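4-amino-4-deoxy-L-arabinose transferase or related glycosyltransferases of PMT family (Cupriavidus metallidurans, PDB 5EZM) probably transfers 4-amino-4-deoxy-L-arabinose from a polyprenyl phosphate carrier to lipid A, as a zinc-binding membrane glycosyltransferase with the GT-C fold. Local coordinates at residues Leu120-Gly123 / Val124-Ala128; Ala139-Gly142 / Leu143-Ala147; Arg407-Ala410 / Val411-Val415; Leu455-Glu458 / Thr459-Arg462. All coordinates share one frame; numbering follows the deposited sequence.

Contact 1 (Leu120-Gly123 / Val124-Ala128); sequences LGIG and VSMMA. With MPG ([(Z)-octadec-9-enyl] (2R)-2,3-bis(oxidanyl)propanoate), chain F.
Val124 N bonds to Leu120 O at 2.9 Å with an N-H...O angle of 172°, regular i to i+4 alpha-helical geometry within helix 112-133. Met126 N repeats it on Ile122 O at 2.9 Å. A third such bond, Met127 N to Gly123 O, is more bent at 136°. Two pairs of side chains run along the helix one turn apart. Leu120 turns its CG anti to the backbone N (chi1 -172°), and this carries branch CD1 to 3.9 Å from CG1 of Val124, the two side chains meeting at a slant. On another flank Ile122 and Met126 run alongside each other in the same direction, with Ile122 CG2 3.9 Å from Met126 SD; the methionine chain bends at its last torsion. A hydrocarbon tail of MPG runs past the turn formed by Leu120, Gly123 and Val124. Because Gly123 has no side chain, the tail settles directly on the backbone, C7 standing 3.7 Å from Gly123 CA, while C3 lies 3.8 Å from Leu120 CD1. Elsewhere on the same stretch, Ile122, Ser125 and Met126 pack against helix 135-147, and Val124 faces helix 160-178. The arrangement is that of a transmembrane helix in a GT-C bundle, wedged between neighbouring helices, with a lipid chain lying directly against its backbone at Gly123.

Contact 2 (Ala139-Gly142 / Leu143-Ala147); sequences AFTG and LALLA. With MPG ([(Z)-octadec-9-enyl] (2R)-2,3-bis(oxidanyl)propanoate), chain B.
Leu143 rests on the preceding turn of helix 135-147, where its backbone N donates to Ala139 O at 2.9 Å with an almost straight N-H...O angle of 177°. CG is anti to the carbonyl carbon (chi1 -57°), which lays the isobutyl group back over the Ala139 carbonyl and divides its two branches between different neighbours. One branch points toward the ring of Phe140: Leu143 CD1 is 4.4 Å from Phe140 CD1 and oblique to the ring, so the contact is loose apolar packing and not a stack. Branch CD2 meets MPG, with C8 of the lipid 3.6 Å away. Helix 135-147 is a transmembrane element of the GT-C fold, and here it is buried between helices 112-133, 352-365 and 435-456, with the lipid tail lying along another flank. One turn further on, Leu146 extends the same lipid-facing strip: its CD1 is 3.8 Å from C14 of the tail. Gly142, with no side chain of its own, contributes backbone, its O accepting from Leu146 N at 2.9 Å. Thr141 O receives Leu145 N at 2.9 Å, a straight bond (173°), whereas its methyl CG2 barely approaches Leu145 CD1, at 4.3 Å. The hydroxyl of Thr141 is used outside this turn, in a hydrogen bond to the backbone O of Gly357 and a weak one to that of Ala137.

Contact 3 (Arg407-Ala410 / Val411-Val415); sequences RAYA and VWVAV. With MPG ([(Z)-octadec-9-enyl] (2R)-2,3-bis(oxidanyl)propanoate), chain X.
Tyr409 and Val413, one turn apart, make an i to i+4 CH-pi contact near the start of helix 403-430, a transmembrane helix at the edge of the GT-C bundle. The evidence is geometric: Val413 CG2 stands 4.1 Å from the centroid of the Tyr409 ring, 24° off the ring normal, so the methyl lies over the face, offset toward the rim. Its nearest ring atom is Tyr409 CE1, at 3.8 Å. With chi1 at -164° the ring leans forward along the helix and passes across Val413. Trp412 meets the same ring differently, its CB lying near the ring plane at the edge, 4.4 Å from Tyr409 CD1. The polar end of the tyrosine is satisfied in the adjoining helix, where OH bonds to Ala453 O, which ties helix 403-430 to helix 435-456. Two i to i+4 bonds support the contact: Val413 N reaches Tyr409 O at 2.9 Å, and Ala414 N reaches Ala410 O at 2.9 Å with an N-H...O angle of 170°. The turn before is looser, with Val411 N 3.7 Å from Arg407 O. Trp412 leaves the helix on another side, touching Thr459 of helix 458-465 and offering its indole to a bound MPG. The lipid tail runs along one face of that indole, with C6 3.4 Å above the plane and 3.5 Å from Trp412 CE2.

Contact 4 (Leu455-Glu458 / Thr459-Arg462); sequences LGHE and TVGR. With MPG ([(Z)-octadec-9-enyl] (2R)-2,3-bis(oxidanyl)propanoate), chain X; MPG ([(Z)-octadec-9-enyl] (2R)-2,3-bis(oxidanyl)propanoate), chain N.
Two lipid tails flank the turn that links helix 435-456 to helix 458-465, one beside His457 and the other beside Thr459. The imidazole of His457 lies between hydrocarbon groups: over one face Val460 CG2 makes a CH-pi contact 3.7 Å from the ring centroid, 29° off the normal, and over the opposite face sits C1 of an MPG tail, 3.7 Å from His457 CE1. The second MPG comes up to Thr459, its C3 being 3.7 Å from Thr459 CG2. At the break between the two helices of the transmembrane bundle, Gly456 O accepts two bonds from Thr459, from N at 3.0 Å and OG1 at 2.8 Å, and Thr459 OG1 has a weak bond to Phe405 O. The hydroxyl bond to Gly456 lies close to the carbonyl direction, while the amide donor stands 45° out of the carbonyl plane. In Glu458 the bend at chi2 (76°) brings the carboxylate forward alongside the Arg462 side chain, OE2 3.4 Å from Arg462 CB. Charged atoms do not meet, OE2 and Arg462 NE being 5.0 Å apart; Glu458 OE2 instead bonds to His53 ND1, and Arg462 NH2 forms a salt bridge with Asp468. Arg462 N closes a helical turn on Glu458 O at 2.9 Å.

In the fold
The four contacts form two touching pairs. Contacts 1 and 2, on consecutive helices, have centres about 10 Å apart and pack together where Ser125 CB meets Leu145 CD1 at 3.5 Å and Met126 SD meets Gly142 CA at 3.7 Å. Contacts 3 and 4 are equally close, about 10 Å between centres, with Trp412 CB 3.8 Å from Gly456 CA; both touch the same MPG molecule, which Trp412 and Thr459 share. The pairs themselves stay separate, the nearest atoms of contacts 2 and 4 being about 13 Å apart. All four lie away from the zinc site of Glu87, His268 and His270, though the Val124 side chain is about 11 Å from the bound decaprenyl phosphate.

Contact 1 (Leu120-Gly123 / Val124-Ala128)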
loop_
_atom_site.group_PDB
_atom_site.type_symbol
_atom_site.label_atom_id
_atom_site.label_comp_id
_atom_site.label_asym_id
_atom_site.label_seq_id
_atom_site.Cartn_x
_atom_site.Cartn_y
_atom_site.Cartn_z
ATOM N N LEU A 120 12.457 2.515 -3.193
ATOM C CA LEU A 120 13.421 2.359 -2.112
ATOM C C LEU A 120 13.674 0.887 -1.810
ATOM O O LEU A 120 14.828 0.469 -1.642
ATOM C CB LEU A 120 12.921 3.088 -0.865
ATOM C CG LEU A 120 13.902 3.192 0.299
ATOM C CD1 LEU A 120 15.201 3.836 -0.164
ATOM C CD2 LEU A 120 13.292 3.979 1.443
ATOM N N GLY A 121 12.607 0.089 -1.740
ATOM C CA GLY A 121 12.777 -1.337 -1.522
ATOM C C GLY A 121 13.581 -2.000 -2.623
ATOM O O GLY A 121 14.477 -2.808 -2.353
ATOM N N ILE A 122 13.278 -1.662 -3.882
ATOM C CA ILE A 122 14.081 -2.177 -4.991
ATOM C C ILE A 122 15.548 -1.819 -4.789
ATOM O O ILE A 122 16.426 -2.690 -4.786
ATOM C CB ILE A 122 13.559 -1.641 -6.336
ATOM C CG1 ILE A 122 12.150 -2.160 -6.614
ATOM C CG2 ILE A 122 14.512 -2.031 -7.457
ATOM C CD1 ILE A 122 11.560 -1.647 -7.916
ATOM N N GLY A 123 15.825 -0.531 -4.590
ATOM C CA GLY A 123 17.173 -0.021 -4.458
ATOM C C GLY A 123 17.987 -0.667 -3.357
ATOM O O GLY A 123 19.043 -1.246 -3.628
ATOM N N VAL A 124 17.513 -0.583 -2.111
ATOM C CA VAL A 124 18.288 -1.147 -1.010
ATOM C C VAL A 124 18.347 -2.666 -1.110
ATOM O O VAL A 124 19.350 -3.284 -0.718
ATOM C CB VAL A 124 17.724 -0.682 0.345
ATOM C CG1 VAL A 124 17.703 0.837 0.410
ATOM C CG2 VAL A 124 16.336 -1.257 0.588
ATOM N N SER A 125 17.298 -3.296 -1.652
ATOM C CA SER A 125 17.321 -4.745 -1.812
ATOM C C SER A 125 18.445 -5.173 -2.747
ATOM O O SER A 125 19.244 -6.057 -2.412
ATOM C CB SER A 125 15.972 -5.242 -2.324
ATOM O OG SER A 125 14.977 -5.119 -1.324
ATOM N N MET A 126 18.540 -4.549 -3.919
ATOM C CA MET A 126 19.635 -4.930 -4.797
ATOM C C MET A 126 20.970 -4.341 -4.355
ATOM O O MET A 126 22.015 -4.761 -4.868
ATOM C CB MET A 126 19.323 -4.555 -6.249
ATOM C CG MET A 126 18.932 -3.120 -6.500
ATOM S SD MET A 126 18.216 -2.954 -8.155
ATOM C CE MET A 126 19.597 -3.446 -9.184
ATOM N N MET A 127 20.972 -3.403 -3.408
ATOM C CA MET A 127 22.230 -2.997 -2.791
ATOM C C MET A 127 22.784 -4.114 -1.916
ATOM O O MET A 127 23.953 -4.498 -2.042
ATOM C CB MET A 127 22.042 -1.720 -1.974
ATOM C CG MET A 127 23.306 -1.300 -1.235
ATOM S SD MET A 127 23.153 0.228 -0.295
ATOM C CE MET A 127 21.873 -0.227 0.878
ATOM N N ALA A 128 21.950 -4.650 -1.017
ATOM C CA ALA A 128 22.380 -5.787 -0.207
ATOM C C ALA A 128 22.716 -6.987 -1.084
ATOM O O ALA A 128 23.714 -7.685 -0.846
ATOM C CB ALA A 128 21.296 -6.146 0.809
HETATM C C2 MPG F . 14.254 6.900 -3.771
HETATM C C3 MPG F . 14.873 5.524 -3.557
HETATM C C4 MPG F . 16.166 5.324 -4.335
HETATM C C5 MPG F . 16.793 3.952 -4.042
HETATM C C6 MPG F . 18.324 4.009 -3.918
HETATM C C7 MPG F . 18.876 2.897 -3.007
HETATM C C8 MPG F . 20.413 2.758 -3.108
HETATM C C1 MPG F . 13.174 7.214 -2.733
#

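Contact 2 (Ala139-Gly142 / Leu143-Ala147)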
loop_
_atom_site.group_PDB
_atom_site.type_symbol
_atom_site.label_atom_id
_atom_site.label_comp_id
_atom_site.label_asym_id
_atom_site.label_seq_id
_atom_site.Cartn_x
_atom_site.Cartn_y
_atom_site.Cartn_z
ATOM N N ALA A 139 21.083 -7.473 -10.101
ATOM C CA ALA A 139 20.211 -7.193 -11.236
ATOM C C ALA A 139 18.993 -8.107 -11.213
ATOM O O ALA A 139 17.854 -7.652 -11.386
ATOM C CB ALA A 139 20.979 -7.347 -12.547
ATOM N N PHE A 140 19.211 -9.400 -10.966
ATOM C CA PHE A 140 18.076 -10.310 -10.867
ATOM C C PHE A 140 17.138 -9.925 -9.724
ATOM O O PHE A 140 15.927 -10.154 -9.816
ATOM C CB PHE A 140 18.568 -11.748 -10.709
ATOM C CG PHE A 140 19.101 -12.338 -11.977
ATOM C CD1 PHE A 140 18.296 -12.426 -13.100
ATOM C CD2 PHE A 140 20.399 -12.804 -12.051
ATOM C CE1 PHE A 140 18.779 -12.966 -14.276
ATOM C CE2 PHE A 140 20.890 -13.347 -13.225
ATOM C CZ PHE A 140 20.078 -13.429 -14.338
ATOM N N THR A 141 17.668 -9.332 -8.651
ATOM C CA THR A 141 16.809 -8.904 -7.550
ATOM C C THR A 141 15.955 -7.709 -7.958
ATOM O O THR A 141 14.750 -7.672 -7.672
ATOM C CB THR A 141 17.657 -8.579 -6.318
ATOM O OG1 THR A 141 18.019 -9.793 -5.651
ATOM C CG2 THR A 141 16.901 -7.688 -5.348
ATOM N N GLY A 142 16.560 -6.727 -8.633
ATOM C CA GLY A 142 15.783 -5.600 -9.126
ATOM C C GLY A 142 14.693 -6.029 -10.091
ATOM O O GLY A 142 13.540 -5.604 -9.977
ATOM N N LEU A 143 15.044 -6.888 -11.051
ATOM C CA LEU A 143 14.044 -7.413 -11.978
ATOM C C LEU A 143 12.956 -8.179 -11.236
ATOM O O LEU A 143 11.765 -8.040 -11.544
ATOM C CB LEU A 143 14.717 -8.312 -13.012
ATOM C CG LEU A 143 15.825 -7.631 -13.812
ATOM C CD1 LEU A 143 16.612 -8.647 -14.614
ATOM C CD2 LEU A 143 15.229 -6.574 -14.717
ATOM N N ALA A 144 13.350 -8.984 -10.248
ATOM C CA ALA A 144 12.387 -9.756 -9.472
ATOM C C ALA A 144 11.369 -8.846 -8.796
ATOM O O ALA A 144 10.155 -9.033 -8.947
ATOM C CB ALA A 144 13.117 -10.610 -8.437
ATOM N N LEU A 145 11.846 -7.849 -8.047
ATOM C CA LEU A 145 10.927 -6.947 -7.362
ATOM C C LEU A 145 10.100 -6.132 -8.348
ATOM O O LEU A 145 8.939 -5.812 -8.063
ATOM C CB LEU A 145 11.702 -6.033 -6.416
ATOM C CG LEU A 145 12.405 -6.764 -5.270
ATOM C CD1 LEU A 145 13.174 -5.785 -4.406
ATOM C CD2 LEU A 145 11.397 -7.531 -4.433
ATOM N N LEU A 146 10.666 -5.798 -9.511
ATOM C CA LEU A 146 9.908 -5.049 -10.506
ATOM C C LEU A 146 8.739 -5.871 -11.035
ATOM O O LEU A 146 7.608 -5.377 -11.122
ATOM C CB LEU A 146 10.825 -4.616 -11.649
ATOM C CG LEU A 146 10.166 -3.795 -12.762
ATOM C CD1 LEU A 146 9.699 -2.443 -12.240
ATOM C CD2 LEU A 146 11.109 -3.618 -13.941
ATOM N N ALA A 147 8.988 -7.137 -11.382
ATOM C CA ALA A 147 7.948 -7.978 -11.963
ATOM C C ALA A 147 6.950 -8.490 -10.936
ATOM O O ALA A 147 5.835 -8.866 -11.315
ATOM C CB ALA A 147 8.573 -9.170 -12.690
HETATM C C2 MPG B . 21.650 -7.491 -20.687
HETATM C C3 MPG B . 21.318 -6.216 -19.920
HETATM C C4 MPG B . 19.912 -6.230 -19.336
HETATM C C5 MPG B . 19.583 -4.942 -18.562
HETATM C C6 MPG B . 18.743 -5.212 -17.301
HETATM C C7 MPG B . 18.942 -4.148 -16.203
HETATM C C8 MPG B . 18.271 -4.570 -14.874
HETATM C C9 MPG B . 18.059 -3.400 -13.883
HETATM C C10 MPG B . 16.814 -3.622 -12.979
HETATM C C11 MPG B . 16.364 -2.334 -12.255
HETATM C C12 MPG B . 14.817 -2.279 -11.988
HETATM C C13 MPG B . 14.384 -0.943 -11.347
HETATM C C14 MPG B . 12.908 -0.555 -11.678
HETATM C C1 MPG B . 23.145 -7.615 -21.001
#

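Contact 3 (Arg407-Ala410 / Val411-Val415)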
loop_
_atom_site.group_PDB
_atom_site.type_symbol
_atom_site.label_atom_id
_atom_site.label_comp_id
_atom_site.label_asym_id
_atom_site.label_seq_id
_atom_site.Cartn_x
_atom_site.Cartn_y
_atom_site.Cartn_z
ATOM N N ARG A 407 -17.424 -5.413 -17.475
ATOM C CA ARG A 407 -17.228 -5.762 -18.877
ATOM C C ARG A 407 -16.100 -4.938 -19.483
ATOM O O ARG A 407 -15.287 -5.457 -20.256
ATOM C CB ARG A 407 -18.523 -5.560 -19.664
ATOM C CG ARG A 407 -19.637 -6.521 -19.291
ATOM C CD ARG A 407 -20.808 -6.414 -20.258
ATOM N NE ARG A 407 -20.385 -6.603 -21.643
ATOM C CZ ARG A 407 -20.145 -7.787 -22.199
ATOM N NH1 ARG A 407 -20.283 -8.901 -21.490
ATOM N NH2 ARG A 407 -19.764 -7.859 -23.467
ATOM N N ALA A 408 -16.029 -3.651 -19.134
ATOM C CA ALA A 408 -14.911 -2.825 -19.575
ATOM C C ALA A 408 -13.606 -3.195 -18.875
ATOM O O ALA A 408 -12.529 -2.928 -19.417
ATOM C CB ALA A 408 -15.224 -1.347 -19.344
ATOM N N TYR A 409 -13.672 -3.788 -17.682
ATOM C CA TYR A 409 -12.449 -4.239 -17.028
ATOM C C TYR A 409 -11.898 -5.496 -17.693
ATOM O O TYR A 409 -10.675 -5.680 -17.762
ATOM C CB TYR A 409 -12.725 -4.482 -15.541
ATOM C CG TYR A 409 -11.495 -4.585 -14.662
ATOM C CD1 TYR A 409 -10.234 -4.265 -15.148
ATOM C CD2 TYR A 409 -11.600 -5.007 -13.343
ATOM C CE1 TYR A 409 -9.114 -4.365 -14.346
ATOM C CE2 TYR A 409 -10.486 -5.109 -12.534
ATOM C CZ TYR A 409 -9.244 -4.785 -13.040
ATOM O OH TYR A 409 -8.127 -4.882 -12.241
ATOM N N ALA A 410 -12.783 -6.354 -18.211
ATOM C CA ALA A 410 -12.347 -7.631 -18.770
ATOM C C ALA A 410 -11.416 -7.440 -19.960
ATOM O O ALA A 410 -10.412 -8.150 -20.089
ATOM C CB ALA A 410 -13.559 -8.469 -19.171
ATOM N N VAL A 411 -11.733 -6.492 -20.846
ATOM C CA VAL A 411 -10.856 -6.254 -21.988
ATOM C C VAL A 411 -9.483 -5.789 -21.521
ATOM O O VAL A 411 -8.462 -6.152 -22.119
ATOM C CB VAL A 411 -11.502 -5.254 -22.971
ATOM C CG1 VAL A 411 -12.003 -4.026 -22.245
ATOM C CG2 VAL A 411 -10.519 -4.857 -24.065
ATOM N N TRP A 412 -9.421 -5.017 -20.430
ATOM C CA TRP A 412 -8.125 -4.558 -19.940
ATOM C C TRP A 412 -7.336 -5.692 -19.296
ATOM O O TRP A 412 -6.104 -5.740 -19.414
ATOM C CB TRP A 412 -8.298 -3.395 -18.964
ATOM C CG TRP A 412 -8.703 -2.123 -19.647
ATOM C CD1 TRP A 412 -9.780 -1.344 -19.350
ATOM C CD2 TRP A 412 -8.049 -1.497 -20.761
ATOM N NE1 TRP A 412 -9.832 -0.266 -20.199
ATOM C CE2 TRP A 412 -8.782 -0.338 -21.076
ATOM C CE3 TRP A 412 -6.911 -1.802 -21.520
ATOM C CZ2 TRP A 412 -8.419 0.517 -22.118
ATOM C CZ3 TRP A 412 -6.551 -0.954 -22.554
ATOM C CH2 TRP A 412 -7.303 0.192 -22.842
ATOM N N VAL A 413 -8.020 -6.615 -18.616
ATOM C CA VAL A 413 -7.333 -7.791 -18.085
ATOM C C VAL A 413 -6.791 -8.648 -19.226
ATOM O O VAL A 413 -5.640 -9.109 -19.196
ATOM C CB VAL A 413 -8.272 -8.592 -17.169
ATOM C CG1 VAL A 413 -7.583 -9.857 -16.680
ATOM C CG2 VAL A 413 -8.711 -7.727 -15.998
ATOM N N ALA A 414 -7.615 -8.870 -20.254
ATOM C CA ALA A 414 -7.161 -9.623 -21.416
ATOM C C ALA A 414 -5.943 -8.968 -22.052
ATOM O O ALA A 414 -4.974 -9.651 -22.406
ATOM C CB ALA A 414 -8.293 -9.755 -22.431
ATOM N N VAL A 415 -5.968 -7.640 -22.196
ATOM C CA VAL A 415 -4.807 -6.922 -22.714
ATOM C C VAL A 415 -3.595 -7.157 -21.819
ATOM O O VAL A 415 -2.474 -7.352 -22.307
ATOM C CB VAL A 415 -5.124 -5.420 -22.859
ATOM C CG1 VAL A 415 -3.852 -4.617 -23.088
ATOM C CG2 VAL A 415 -6.102 -5.192 -24.001
HETATM C C2 MPG X . -11.184 2.714 -19.808
HETATM C C3 MPG X . -10.745 3.233 -18.445
HETATM C C4 MPG X . -9.358 2.751 -18.044
HETATM C C5 MPG X . -8.406 2.582 -19.240
HETATM C C6 MPG X . -7.143 1.775 -18.891
HETATM C C7 MPG X . -6.033 1.943 -19.949
HETATM C C8 MPG X . -4.792 1.062 -19.668
HETATM C C1 MPG X . -12.707 2.715 -19.959
#

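Contact 4 (Leu455-Glu458 / Thr459-Arg462)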
loop_
_atom_site.group_PDB
_atom_site.type_symbol
_atom_site.label_atom_id
_atom_site.label_comp_id
_atom_site.label_asym_id
_atom_site.label_seq_id
_atom_site.Cartn_x
_atom_site.Cartn_y
_atom_site.Cartn_z
ATOM N N LEU A 455 -4.269 -0.280 -13.979
ATOM C CA LEU A 455 -4.924 0.847 -14.635
ATOM C C LEU A 455 -6.322 0.481 -15.113
ATOM O O LEU A 455 -7.219 1.330 -15.118
ATOM C CB LEU A 455 -4.077 1.335 -15.807
ATOM C CG LEU A 455 -2.681 1.856 -15.468
ATOM C CD1 LEU A 455 -1.937 2.215 -16.738
ATOM C CD2 LEU A 455 -2.759 3.053 -14.531
ATOM N N GLY A 456 -6.529 -0.774 -15.515
ATOM C CA GLY A 456 -7.854 -1.200 -15.922
ATOM C C GLY A 456 -8.867 -1.132 -14.798
ATOM O O GLY A 456 -10.062 -0.943 -15.045
ATOM N N HIS A 457 -8.411 -1.277 -13.552
ATOM C CA HIS A 457 -9.313 -1.158 -12.415
ATOM C C HIS A 457 -9.963 0.217 -12.324
ATOM O O HIS A 457 -10.944 0.371 -11.590
ATOM C CB HIS A 457 -8.570 -1.467 -11.114
ATOM C CG HIS A 457 -9.460 -1.510 -9.912
ATOM N ND1 HIS A 457 -9.550 -0.468 -9.013
ATOM C CD2 HIS A 457 -10.315 -2.462 -9.470
ATOM C CE1 HIS A 457 -10.413 -0.781 -8.064
ATOM N NE2 HIS A 457 -10.895 -1.985 -8.318
ATOM N N GLU A 458 -9.446 1.213 -13.051
ATOM C CA GLU A 458 -10.099 2.517 -13.099
ATOM C C GLU A 458 -11.541 2.409 -13.583
ATOM O O GLU A 458 -12.391 3.213 -13.177
ATOM C CB GLU A 458 -9.295 3.466 -13.994
ATOM C CG GLU A 458 -10.026 4.714 -14.451
ATOM C CD GLU A 458 -10.151 5.776 -13.373
ATOM O OE1 GLU A 458 -9.981 5.461 -12.179
ATOM O OE2 GLU A 458 -10.420 6.941 -13.724
ATOM N N THR A 459 -11.841 1.411 -14.423
ATOM C CA THR A 459 -13.200 1.249 -14.935
ATOM C C THR A 459 -14.214 1.112 -13.805
ATOM O O THR A 459 -15.306 1.684 -13.872
ATOM C CB THR A 459 -13.281 0.036 -15.865
ATOM O OG1 THR A 459 -12.835 -1.134 -15.167
ATOM C CG2 THR A 459 -12.425 0.246 -17.099
ATOM N N VAL A 460 -13.874 0.360 -12.758
ATOM C CA VAL A 460 -14.780 0.198 -11.627
ATOM C C VAL A 460 -14.446 1.137 -10.473
ATOM O O VAL A 460 -15.300 1.348 -9.598
ATOM C CB VAL A 460 -14.800 -1.262 -11.124
ATOM C CG1 VAL A 460 -15.093 -2.223 -12.273
ATOM C CG2 VAL A 460 -13.489 -1.614 -10.449
ATOM N N GLY A 461 -13.246 1.707 -10.445
ATOM C CA GLY A 461 -12.848 2.567 -9.350
ATOM C C GLY A 461 -13.335 3.994 -9.503
ATOM O O GLY A 461 -13.674 4.649 -8.511
ATOM N N ARG A 462 -13.365 4.487 -10.741
ATOM C CA ARG A 462 -13.817 5.859 -10.977
ATOM C C ARG A 462 -15.282 6.073 -10.612
ATOM O O ARG A 462 -15.580 7.063 -9.921
ATOM C CB ARG A 462 -13.537 6.252 -12.432
ATOM C CG ARG A 462 -14.229 7.533 -12.853
ATOM C CD ARG A 462 -13.928 7.904 -14.291
ATOM N NE ARG A 462 -14.824 8.957 -14.759
ATOM C CZ ARG A 462 -14.640 9.663 -15.870
ATOM N NH1 ARG A 462 -13.583 9.438 -16.638
ATOM N NH2 ARG A 462 -15.512 10.598 -16.210
HETATM C C2 MPG X . -11.184 2.714 -19.808
HETATM C C3 MPG X . -10.745 3.233 -18.445
HETATM C C4 MPG X . -9.358 2.751 -18.044
HETATM C C5 MPG X . -8.406 2.582 -19.240
HETATM C C6 MPG X . -7.143 1.775 -18.891
HETATM C C7 MPG X . -6.033 1.943 -19.949
HETATM C C8 MPG X . -4.792 1.062 -19.668
HETATM C C1 MPG X . -12.707 2.715 -19.959
HETATM C C2 MPG N . -7.916 -3.678 -6.457
HETATM C C3 MPG N . -6.882 -3.531 -7.567
HETATM C C4 MPG N . -6.665 -4.828 -8.328
HETATM C C5 MPG N . -5.385 -4.794 -9.177
HETATM C C6 MPG N . -4.989 -6.195 -9.670
HETATM C C7 MPG N . -3.535 -6.265 -10.170
HETATM C C8 MPG N . -3.065 -7.727 -10.369
HETATM C C1 MPG N . -8.085 -2.391 -5.644
#